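Local structure of cytochrome c (Shewanella violacea, 6A3L) at residues His11-Ala16 with Gln62-Gly67; Ser15-Met20 with Lys54-Gly59; Gly25-Met30 with Thr43-Asn48. The protein carries a covalently bound heme c, its iron held by an axial histidine, and probably takes part in electron transfer. All coordinates share one frame; numbering follows the deposited sequence.

Contact 1 of 3, residues His11-Ala16 with Gln62-Gly67; sequences HYRQSA and QGSDLG. With HEC (heme c), chain C.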
loop_
_atom_site.group_PDB
_atom_site.type_symbol
_atom_site.label_atom_id
_atom_site.label_comp_id
_atom_site.label_asym_id
_atom_site.label_seq_id
_atom_site.Cartn_x
_atom_site.Cartn_y
_atom_site.Cartn_z
ATOM N N HIS A 11 -10.243 7.133 -5.567
ATOM C CA HIS A 11 -10.220 6.053 -4.584
ATOM C C HIS A 11 -8.805 5.517 -4.407
ATOM O O HIS A 11 -8.367 5.255 -3.282
ATOM C CB HIS A 11 -11.178 4.922 -4.976
ATOM C CG HIS A 11 -10.924 3.644 -4.221
ATOM N ND1 HIS A 11 -11.655 3.278 -3.109
ATOM C CD2 HIS A 11 -9.986 2.677 -4.387
ATOM C CE1 HIS A 11 -11.191 2.135 -2.633
ATOM N NE2 HIS A 11 -10.179 1.748 -3.391
ATOM N N TYR A 12 -8.068 5.355 -5.505
ATOM C CA TYR A 12 -6.711 4.832 -5.404
ATOM C C TYR A 12 -5.855 5.709 -4.482
ATOM O O TYR A 12 -5.317 5.234 -3.471
ATOM C CB TYR A 12 -6.111 4.712 -6.814
ATOM C CG TYR A 12 -4.742 4.050 -6.886
ATOM C CD1 TYR A 12 -4.611 2.685 -7.157
ATOM C CD2 TYR A 12 -3.589 4.789 -6.718
ATOM C CE1 TYR A 12 -3.353 2.085 -7.214
ATOM C CE2 TYR A 12 -2.333 4.204 -6.781
ATOM C CZ TYR A 12 -2.218 2.852 -7.028
ATOM O OH TYR A 12 -0.957 2.293 -7.080
ATOM N N ARG A 13 -5.754 7.013 -4.778
ATOM C CA ARG A 13 -4.879 7.869 -3.966
ATOM C C ARG A 13 -5.333 7.924 -2.506
ATOM O O ARG A 13 -4.498 7.909 -1.591
ATOM C CB ARG A 13 -4.786 9.267 -4.569
ATOM C CG ARG A 13 -6.056 10.089 -4.544
ATOM C CD ARG A 13 -6.026 11.049 -5.710
ATOM N NE ARG A 13 -6.974 12.129 -5.535
ATOM C CZ ARG A 13 -7.525 12.816 -6.531
ATOM N NH1 ARG A 13 -7.221 12.515 -7.790
ATOM N NH2 ARG A 13 -8.367 13.817 -6.265
ATOM N N GLN A 14 -6.651 7.958 -2.265
ATOM C CA GLN A 14 -7.164 7.991 -0.895
ATOM C C GLN A 14 -6.782 6.732 -0.112
ATOM O O GLN A 14 -6.409 6.810 1.067
ATOM C CB GLN A 14 -8.681 8.175 -0.912
ATOM C CG GLN A 14 -9.150 9.567 -1.367
ATOM C CD GLN A 14 -10.669 9.697 -1.391
ATOM O OE1 GLN A 14 -11.384 8.705 -1.527
ATOM N NE2 GLN A 14 -11.164 10.921 -1.302
ATOM N N SER A 15 -6.860 5.560 -0.748
ATOM C CA SER A 15 -6.467 4.342 -0.043
ATOM C C SER A 15 -4.981 4.327 0.256
ATOM O O SER A 15 -4.564 3.850 1.316
ATOM C CB SER A 15 -6.837 3.096 -0.846
ATOM O OG SER A 15 -8.221 2.893 -0.769
ATOM N N ALA A 16 -4.163 4.771 -0.695
ATOM C CA ALA A 16 -2.732 4.797 -0.454
ATOM C C ALA A 16 -2.422 5.637 0.779
ATOM O O ALA A 16 -1.694 5.192 1.666
ATOM C CB ALA A 16 -2.002 5.309 -1.695
ATOM N N GLN A 62 -5.356 14.428 -14.186
ATOM C CA GLN A 62 -5.986 15.703 -14.428
ATOM C C GLN A 62 -7.483 15.504 -14.612
ATOM O O GLN A 62 -7.938 14.459 -15.097
ATOM C CB GLN A 62 -5.349 16.329 -15.657
ATOM C CG GLN A 62 -5.364 17.815 -15.706
ATOM C CD GLN A 62 -4.377 18.293 -16.730
ATOM O OE1 GLN A 62 -3.307 18.806 -16.387
ATOM N NE2 GLN A 62 -4.704 18.087 -18.002
ATOM N N GLY A 63 -8.252 16.515 -14.213
ATOM C CA GLY A 63 -9.689 16.345 -14.253
ATOM C C GLY A 63 -10.298 15.516 -13.137
ATOM O O GLY A 63 -11.445 15.067 -13.280
ATOM N N SER A 64 -9.536 15.185 -12.089
ATOM C CA SER A 64 -10.071 14.457 -10.946
ATOM C C SER A 64 -10.292 15.343 -9.719
ATOM O O SER A 64 -10.369 14.827 -8.602
ATOM C CB SER A 64 -9.180 13.254 -10.623
ATOM O OG SER A 64 -7.931 13.633 -10.116
ATOM N N ASP A 65 -10.431 16.658 -9.903
ATOM C CA ASP A 65 -10.659 17.559 -8.771
ATOM C C ASP A 65 -12.111 17.621 -8.285
ATOM O O ASP A 65 -12.351 18.105 -7.168
ATOM C CB ASP A 65 -10.171 18.972 -9.108
ATOM C CG ASP A 65 -10.863 19.580 -10.317
ATOM O OD1 ASP A 65 -11.218 18.846 -11.254
ATOM O OD2 ASP A 65 -11.027 20.817 -10.325
ATOM N N LEU A 66 -13.079 17.216 -9.106
ATOM C CA LEU A 66 -14.489 17.210 -8.726
ATOM C C LEU A 66 -14.913 15.889 -8.082
ATOM O O LEU A 66 -14.303 14.835 -8.292
ATOM C CB LEU A 66 -15.390 17.484 -9.934
ATOM C CG LEU A 66 -15.024 18.585 -10.921
ATOM C CD1 LEU A 66 -15.858 18.426 -12.190
ATOM C CD2 LEU A 66 -15.317 19.896 -10.254
ATOM N N GLY A 67 -16.024 15.953 -7.342
ATOM C CA GLY A 67 -16.577 14.770 -6.708
ATOM C C GLY A 67 -16.203 14.633 -5.252
ATOM O O GLY A 67 -15.909 15.632 -4.583
HETATM FE FE HEC C . -1.948 13.104 2.677
HETATM C CHA HEC C . -5.329 12.758 1.953
HETATM C CHB HEC C . -2.303 11.018 5.351
HETATM C CHC HEC C . 1.514 12.860 3.018
HETATM C CHD HEC C . -1.565 15.037 -0.077
HETATM N NA HEC C . -3.520 12.080 3.471
HETATM C C1A HEC C . -4.833 12.103 3.049
HETATM C C2A HEC C . -5.592 11.325 3.985
HETATM C C3A HEC C . -4.767 10.836 4.917
HETATM C C4A HEC C . -3.437 11.300 4.614
HETATM C CMA HEC C . -5.160 9.945 6.122
HETATM C CAA HEC C . -7.101 11.074 3.886
HETATM C CBA HEC C . -7.255 9.917 2.884
HETATM C CGA HEC C . -8.678 9.434 2.963
HETATM O O1A HEC C . -8.927 8.584 3.848
HETATM O O2A HEC C . -9.550 9.896 2.181
HETATM N NB HEC C . -0.600 12.064 3.927
HETATM C C1B HEC C . -1.002 11.345 5.037
HETATM C C2B HEC C . 0.175 11.004 5.806
HETATM C C3B HEC C . 1.253 11.523 5.185
HETATM C C4B HEC C . 0.778 12.191 3.980
HETATM C CMB HEC C . 0.108 10.199 7.126
HETATM C CAB HEC C . 2.742 11.407 5.615
HETATM C CBB HEC C . 3.212 10.276 6.171
HETATM N NC HEC C . -0.343 13.784 1.644
HETATM C C1C HEC C . 0.994 13.633 1.982
HETATM C C2C HEC C . 1.775 14.427 1.050
HETATM C C3C HEC C . 0.936 15.058 0.208
HETATM C C4C HEC C . -0.412 14.641 0.560
HETATM C CMC HEC C . 3.314 14.540 1.113
HETATM C CAC HEC C . 1.280 16.020 -0.967
HETATM C CBC HEC C . 2.381 15.858 -1.714
HETATM N ND HEC C . -3.226 13.752 1.217
HETATM C C1D HEC C . -2.835 14.571 0.171
HETATM C C2D HEC C . -3.998 14.865 -0.622
HETATM C C3D HEC C . -5.050 14.241 -0.068
HETATM C C4D HEC C . -4.582 13.534 1.103
HETATM C CMD HEC C . -3.990 15.758 -1.885
HETATM C CAD HEC C . -6.508 14.257 -0.587
HETATM C CBD HEC C . -6.876 12.937 -1.281
HETATM C CGD HEC C . -8.311 12.994 -1.755
HETATM O O1D HEC C . -9.233 13.031 -0.908
HETATM O O2D HEC C . -8.546 13.015 -2.983
#
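Arg13 reaches from helix 6-31 to Ser64 and grips it end-on with two nitrogens, one to each of two oxygens. The shorter bond, NH1 to Ser64 OG, is 2.7 Å long, runs at 161° and lies in the guanidinium plane. The other, NH2 to Ser64 O, is 3.2 Å and meets the carbonyl from above its plane. The NE side of the same guanidinium turns to one heme propionate: Arg13 NE donates to HEC O2D at 3.1 Å. A weak second bond to this oxygen comes from NH2. The chain is extended from CG to NE, carrying the charge well clear of the helix. Beside it Gln14 NE2 gives a nearly straight bond (2.9 Å, 173°) to HEC O1D, so neighbouring residues hold both oxygens of one carboxylate. This buried set of bonds contrasts with the outer loop, where Gln62, Gly63, Leu66 and Gly67 are exposed. Thr69 and the carbonyl of Gly59 add further acceptors for Arg13, and Ser64 OG is also bonded to Ile61 O. The contact thus ties helix 6-31 to the loop between helices 39-53 and 74-77, with Trp76 of the short helix packed against both Arg13 and Ser64.

Contact 2 of 3, residues Ser15-Met20 with Lys54-Gly59; sequences SAFSLM and KLPLEG. With HEC (heme c), chain C.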
loop_
_atom_site.group_PDB
_atom_site.type_symbol
_atom_site.label_atom_id
_atom_site.label_comp_id
_atom_site.label_asym_id
_atom_site.label_seq_id
_atom_site.Cartn_x
_atom_site.Cartn_y
_atom_site.Cartn_z
ATOM N N SER A 15 -6.860 5.560 -0.748
ATOM C CA SER A 15 -6.467 4.342 -0.043
ATOM C C SER A 15 -4.981 4.327 0.256
ATOM O O SER A 15 -4.564 3.850 1.316
ATOM C CB SER A 15 -6.837 3.096 -0.846
ATOM O OG SER A 15 -8.221 2.893 -0.769
ATOM N N ALA A 16 -4.163 4.771 -0.695
ATOM C CA ALA A 16 -2.732 4.797 -0.454
ATOM C C ALA A 16 -2.422 5.637 0.779
ATOM O O ALA A 16 -1.694 5.192 1.666
ATOM C CB ALA A 16 -2.002 5.309 -1.695
ATOM N N PHE A 17 -3.009 6.844 0.864
ATOM C CA PHE A 17 -2.805 7.716 2.022
ATOM C C PHE A 17 -3.340 7.079 3.306
ATOM O O PHE A 17 -2.681 7.101 4.349
ATOM C CB PHE A 17 -3.495 9.065 1.780
ATOM C CG PHE A 17 -2.821 9.948 0.755
ATOM C CD1 PHE A 17 -1.522 10.388 0.929
ATOM C CD2 PHE A 17 -3.509 10.366 -0.374
ATOM C CE1 PHE A 17 -0.910 11.229 -0.009
ATOM C CE2 PHE A 17 -2.906 11.200 -1.323
ATOM C CZ PHE A 17 -1.603 11.640 -1.134
ATOM N N SER A 18 -4.536 6.491 3.246
ATOM C CA SER A 18 -5.122 5.888 4.440
ATOM C C SER A 18 -4.266 4.740 4.971
ATOM O O SER A 18 -4.083 4.596 6.186
ATOM C CB SER A 18 -6.532 5.398 4.157
ATOM O OG SER A 18 -7.011 4.744 5.315
ATOM N N LEU A 19 -3.775 3.879 4.080
ATOM C CA LEU A 19 -2.848 2.839 4.513
ATOM C C LEU A 19 -1.548 3.431 5.037
ATOM O O LEU A 19 -0.900 2.840 5.911
ATOM C CB LEU A 19 -2.551 1.887 3.361
ATOM C CG LEU A 19 -3.715 1.033 2.813
ATOM C CD1 LEU A 19 -3.224 0.058 1.766
ATOM C CD2 LEU A 19 -4.363 0.255 3.920
ATOM N N MET A 20 -1.131 4.577 4.487
ATOM C CA MET A 20 0.088 5.229 4.952
ATOM C C MET A 20 -0.117 5.874 6.316
ATOM O O MET A 20 0.773 5.814 7.173
ATOM C CB MET A 20 0.549 6.250 3.912
ATOM C CG MET A 20 1.824 6.978 4.265
ATOM S SD MET A 20 2.556 7.643 2.756
ATOM C CE MET A 20 1.428 8.962 2.325
ATOM N N LYS A 54 5.200 5.869 -2.486
ATOM C CA LYS A 54 5.391 5.831 -3.935
ATOM C C LYS A 54 4.089 5.652 -4.746
ATOM O O LYS A 54 4.128 5.749 -5.980
ATOM C CB LYS A 54 6.400 4.719 -4.266
ATOM C CG LYS A 54 7.744 4.964 -3.600
ATOM C CD LYS A 54 8.882 4.194 -4.244
ATOM C CE LYS A 54 9.330 3.015 -3.374
ATOM N NZ LYS A 54 10.769 2.647 -3.579
ATOM N N LEU A 55 2.940 5.377 -4.107
ATOM C CA LEU A 55 1.711 5.079 -4.865
ATOM C C LEU A 55 0.814 6.266 -5.210
ATOM O O LEU A 55 0.338 6.344 -6.350
ATOM C CB LEU A 55 0.851 4.049 -4.127
ATOM C CG LEU A 55 1.629 2.842 -3.650
ATOM C CD1 LEU A 55 0.740 1.790 -2.974
ATOM C CD2 LEU A 55 2.385 2.286 -4.828
ATOM N N PRO A 56 0.512 7.176 -4.273
ATOM C CA PRO A 56 -0.609 8.107 -4.511
ATOM C C PRO A 56 -0.399 9.078 -5.661
ATOM O O PRO A 56 -1.395 9.552 -6.229
ATOM C CB PRO A 56 -0.754 8.850 -3.177
ATOM C CG PRO A 56 0.532 8.679 -2.484
ATOM C CD PRO A 56 1.102 7.369 -2.939
ATOM N N LEU A 57 0.839 9.415 -6.023
ATOM C CA LEU A 57 1.008 10.453 -7.038
ATOM C C LEU A 57 0.274 10.081 -8.326
ATOM O O LEU A 57 -0.402 10.929 -8.926
ATOM C CB LEU A 57 2.487 10.725 -7.321
ATOM C CG LEU A 57 2.691 11.986 -8.198
ATOM C CD1 LEU A 57 2.065 13.227 -7.554
ATOM C CD2 LEU A 57 4.153 12.228 -8.512
ATOM N N GLU A 58 0.363 8.811 -8.732
ATOM C CA GLU A 58 -0.338 8.319 -9.924
ATOM C C GLU A 58 -1.830 8.633 -9.892
ATOM O O GLU A 58 -2.445 8.854 -10.945
ATOM C CB GLU A 58 -0.116 6.809 -10.060
ATOM C CG GLU A 58 -0.864 6.147 -11.209
ATOM C CD GLU A 58 -0.491 4.698 -11.362
ATOM O OE1 GLU A 58 0.500 4.293 -10.731
ATOM O OE2 GLU A 58 -1.181 3.959 -12.102
ATOM N N GLY A 59 -2.424 8.664 -8.697
ATOM C CA GLY A 59 -3.835 8.970 -8.549
ATOM C C GLY A 59 -4.240 10.374 -8.949
ATOM O O GLY A 59 -5.425 10.624 -9.170
HETATM FE FE HEC C . -1.948 13.104 2.677
HETATM C CHA HEC C . -5.329 12.758 1.953
HETATM C CHB HEC C . -2.303 11.018 5.351
HETATM C CHC HEC C . 1.514 12.860 3.018
HETATM C CHD HEC C . -1.565 15.037 -0.077
HETATM N NA HEC C . -3.520 12.080 3.471
HETATM C C1A HEC C . -4.833 12.103 3.049
HETATM C C2A HEC C . -5.592 11.325 3.985
HETATM C C3A HEC C . -4.767 10.836 4.917
HETATM C C4A HEC C . -3.437 11.300 4.614
HETATM C CMA HEC C . -5.160 9.945 6.122
HETATM C CAA HEC C . -7.101 11.074 3.886
HETATM C CBA HEC C . -7.255 9.917 2.884
HETATM C CGA HEC C . -8.678 9.434 2.963
HETATM O O1A HEC C . -8.927 8.584 3.848
HETATM O O2A HEC C . -9.550 9.896 2.181
HETATM N NB HEC C . -0.600 12.064 3.927
HETATM C C1B HEC C . -1.002 11.345 5.037
HETATM C C2B HEC C . 0.175 11.004 5.806
HETATM C C3B HEC C . 1.253 11.523 5.185
HETATM C C4B HEC C . 0.778 12.191 3.980
HETATM C CMB HEC C . 0.108 10.199 7.126
HETATM C CAB HEC C . 2.742 11.407 5.615
HETATM C CBB HEC C . 3.212 10.276 6.171
HETATM N NC HEC C . -0.343 13.784 1.644
HETATM C C1C HEC C . 0.994 13.633 1.982
HETATM C C2C HEC C . 1.775 14.427 1.050
HETATM C C3C HEC C . 0.936 15.058 0.208
HETATM C C4C HEC C . -0.412 14.641 0.560
HETATM C CMC HEC C . 3.314 14.540 1.113
HETATM C CAC HEC C . 1.280 16.020 -0.967
HETATM C CBC HEC C . 2.381 15.858 -1.714
HETATM N ND HEC C . -3.226 13.752 1.217
HETATM C C1D HEC C . -2.835 14.571 0.171
HETATM C C2D HEC C . -3.998 14.865 -0.622
HETATM C C3D HEC C . -5.050 14.241 -0.068
HETATM C C4D HEC C . -4.582 13.534 1.103
HETATM C CMD HEC C . -3.990 15.758 -1.885
HETATM C CAD HEC C . -6.508 14.257 -0.587
HETATM C CBD HEC C . -6.876 12.937 -1.281
HETATM C CGD HEC C . -8.311 12.994 -1.755
HETATM O O1D HEC C . -9.233 13.031 -0.908
HETATM O O2D HEC C . -8.546 13.015 -2.983
#
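The backbones come together at Ala16 and Pro56, whose CA atoms lie 5.6 Å apart where a regular turn of helix 6-31 passes residues 54-59, a segment with helical backbone angles that follows helix 39-53. In the four-helix bundle of cytochrome c' this is the heme face opposite the axial histidine, His123, and Phe17 is the residue laid over it. The phenyl ring is sandwiched. One face lies on the porphyrin, with HEC ND 3.4 Å from the Phe17 ring plane and over its centre; the other takes Pro56. The CB of the proline makes a CH-pi contact 3.9 Å from the Phe17 ring centroid and 24° off the normal, displaced toward the rim at CZ and CE2, while its CG lies near CE1. With CG anti to the carbonyl carbon (chi1 -72°), the phenyl group leaves the helix on its heme side, yet the outer part of its far face still meets the proline. Ala16 fills the other part of the interface: its methyl CB rests 3.9 Å from Pro56 CD and 4.0 Å from Leu55 CB, a small side chain that allows the close backbone approach. Farther along the helix, Met20 bends at chi3 to lay CE 3.7 Å from HEC C4B. Met86 of helix 79-99 and Phe60 also touch Phe17, and Leu19 of the second subunit packs on Ala16. The phenyl ring is centred over ND, and its CD1-CE1 side reaches the metal, Phe17 CD1 lying 3.3 Å from the heme iron.

Contact 3 of 3, residues Gly25-Met30 with Thr43-Asn48; sequences GDMGAM and TMRAEN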
loop_
_atom_site.group_PDB
_atom_site.type_symbol
_atom_site.label_atom_id
_atom_site.label_comp_id
_atom_site.label_asym_id
_atom_site.label_seq_id
_atom_site.Cartn_x
_atom_site.Cartn_y
_atom_site.Cartn_z
ATOM N N GLY A 25 1.093 6.379 11.967
ATOM C CA GLY A 25 0.657 6.629 13.333
ATOM C C GLY A 25 1.174 5.621 14.342
ATOM O O GLY A 25 1.415 5.971 15.504
ATOM N N ASP A 26 1.339 4.359 13.923
ATOM C CA ASP A 26 1.856 3.333 14.826
ATOM C C ASP A 26 3.293 3.636 15.236
ATOM O O ASP A 26 3.694 3.370 16.374
ATOM C CB ASP A 26 1.765 1.958 14.153
ATOM C CG ASP A 26 1.804 0.811 15.145
ATOM O OD1 ASP A 26 0.923 0.747 16.027
ATOM O OD2 ASP A 26 2.731 -0.018 15.054
ATOM N N MET A 27 4.084 4.206 14.328
ATOM C CA MET A 27 5.413 4.671 14.713
ATOM C C MET A 27 5.304 5.816 15.715
ATOM O O MET A 27 5.963 5.802 16.759
ATOM C CB MET A 27 6.193 5.121 13.475
ATOM C CG MET A 27 6.271 4.068 12.433
ATOM S SD MET A 27 7.000 4.572 10.873
ATOM C CE MET A 27 8.657 4.045 11.110
ATOM N N GLY A 28 4.431 6.783 15.436
ATOM C CA GLY A 28 4.217 7.879 16.369
ATOM C C GLY A 28 3.791 7.397 17.742
ATOM O O GLY A 28 4.296 7.875 18.760
ATOM N N ALA A 29 2.870 6.429 17.790
ATOM C CA ALA A 29 2.440 5.885 19.076
ATOM C C ALA A 29 3.615 5.279 19.837
ATOM O O ALA A 29 3.741 5.467 21.055
ATOM C CB ALA A 29 1.329 4.851 18.871
ATOM N N MET A 30 4.515 4.587 19.131
ATOM C CA MET A 30 5.680 4.022 19.800
ATOM C C MET A 30 6.631 5.115 20.273
ATOM O O MET A 30 7.164 5.041 21.385
ATOM C CB MET A 30 6.395 3.055 18.865
ATOM C CG MET A 30 5.615 1.788 18.614
ATOM S SD MET A 30 6.534 0.607 17.622
ATOM C CE MET A 30 5.244 -0.632 17.435
ATOM N N THR A 43 10.489 -0.881 12.196
ATOM C CA THR A 43 11.087 -0.970 10.866
ATOM C C THR A 43 10.071 -1.468 9.836
ATOM O O THR A 43 10.055 -1.006 8.687
ATOM C CB THR A 43 12.305 -1.889 10.916
ATOM O OG1 THR A 43 13.266 -1.341 11.813
ATOM C CG2 THR A 43 12.949 -2.025 9.562
ATOM N N MET A 44 9.214 -2.410 10.228
ATOM C CA MET A 44 8.153 -2.844 9.324
ATOM C C MET A 44 7.235 -1.686 8.964
ATOM O O MET A 44 6.871 -1.520 7.794
ATOM C CB MET A 44 7.346 -3.971 9.948
ATOM C CG MET A 44 6.041 -4.226 9.199
ATOM S SD MET A 44 4.929 -5.164 10.245
ATOM C CE MET A 44 5.915 -6.666 10.440
ATOM N N ARG A 45 6.833 -0.895 9.967
ATOM C CA ARG A 45 6.072 0.326 9.714
ATOM C C ARG A 45 6.824 1.280 8.791
ATOM O O ARG A 45 6.236 1.839 7.857
ATOM C CB ARG A 45 5.756 1.030 11.029
ATOM C CG ARG A 45 4.937 0.177 11.968
ATOM C CD ARG A 45 3.574 -0.085 11.369
ATOM N NE ARG A 45 2.731 -0.884 12.246
ATOM C CZ ARG A 45 1.720 -1.626 11.815
ATOM N NH1 ARG A 45 1.444 -1.670 10.530
ATOM N NH2 ARG A 45 0.999 -2.326 12.665
ATOM N N ALA A 46 8.134 1.436 9.002
ATOM C CA ALA A 46 8.932 2.286 8.121
ATOM C C ALA A 46 8.945 1.746 6.703
ATOM O O ALA A 46 8.810 2.500 5.731
ATOM C CB ALA A 46 10.366 2.394 8.642
ATOM N N GLU A 47 9.146 0.439 6.567
ATOM C CA GLU A 47 9.128 -0.159 5.246
ATOM C C GLU A 47 7.812 0.136 4.565
ATOM O O GLU A 47 7.784 0.550 3.399
ATOM C CB GLU A 47 9.357 -1.667 5.365
ATOM C CG GLU A 47 10.821 -2.067 5.320
ATOM C CD GLU A 47 11.039 -3.545 5.577
ATOM O OE1 GLU A 47 10.041 -4.282 5.700
ATOM O OE2 GLU A 47 12.214 -3.962 5.675
ATOM N N ASN A 48 6.709 -0.012 5.305
ATOM C CA ASN A 48 5.393 0.173 4.710
ATOM C C ASN A 48 5.206 1.601 4.219
ATOM O O ASN A 48 4.806 1.819 3.068
ATOM C CB ASN A 48 4.299 -0.227 5.704
ATOM C CG ASN A 48 4.301 -1.733 5.998
ATOM O OD1 ASN A 48 5.009 -2.490 5.344
ATOM N ND2 ASN A 48 3.464 -2.171 6.937
#
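Arg45 and Met27 bury the most surface here, with Asp26 next, and all three meet between two helix turns whose closest CA atoms belong to Met27 and Arg45, 6.7 Å apart. Met27 CG lies against Arg45 CB, and its chain then bends at chi3 to bring CE onto Ala46, where the distance from Met27 CE to Ala46 CB, 3.4 Å, is tighter than usual van der Waals contact. Farther out along the Arg45 side chain, NE donates to Asp26 OD2 at 2.9 Å in a salt bridge. The carboxylate and guanidinium planes stand 81° apart, and OD2 is met from above its carboxylate plane, so the pairing is single rather than two-pronged. These are the first two long helices of the four-helix bundle, 6-31 and 39-53, joined by a short connection; their local axes run roughly antiparallel (148°) and 9.4 Å apart. Leu96 of helix 79-99 continues the apolar side beyond Met27. Asp26 OD1 has a second partner in Lys35, whereas Arg45 turns NH1 to Asn23 OD1 and also forms salt bridges with Glu58 of the second subunit. A leucine in place of Arg45 would probably leave both Asp26 OD2 and that Glu58 without their guanidinium mate. Arg45 can serve both because its chain bends at chi2 (-65°), carrying NE past Asp26 CB while the terminal nitrogens continue toward the subunit boundary.

All three contacts draw on helix 6-31. Contacts 1 and 2 share Ser15 and Ala16, have centres 10 Å apart and touch directly: Arg13 NH1 lies 2.9 Å from Gly59 O, a probable hydrogen bond. Both touch the heme, contact 1 at a propionate and contact 2 over one porphyrin face. Contact 3 is nested in the chain loops closed by both, its centre about 16 Å from that of contact 2 and 25 Å from that of contact 1; the side chain of Met27 is about 8 Å from the heme. The dimer relates contacts 2 and 3 again, since Glu58 in one subunit pairs with Arg45 of the other.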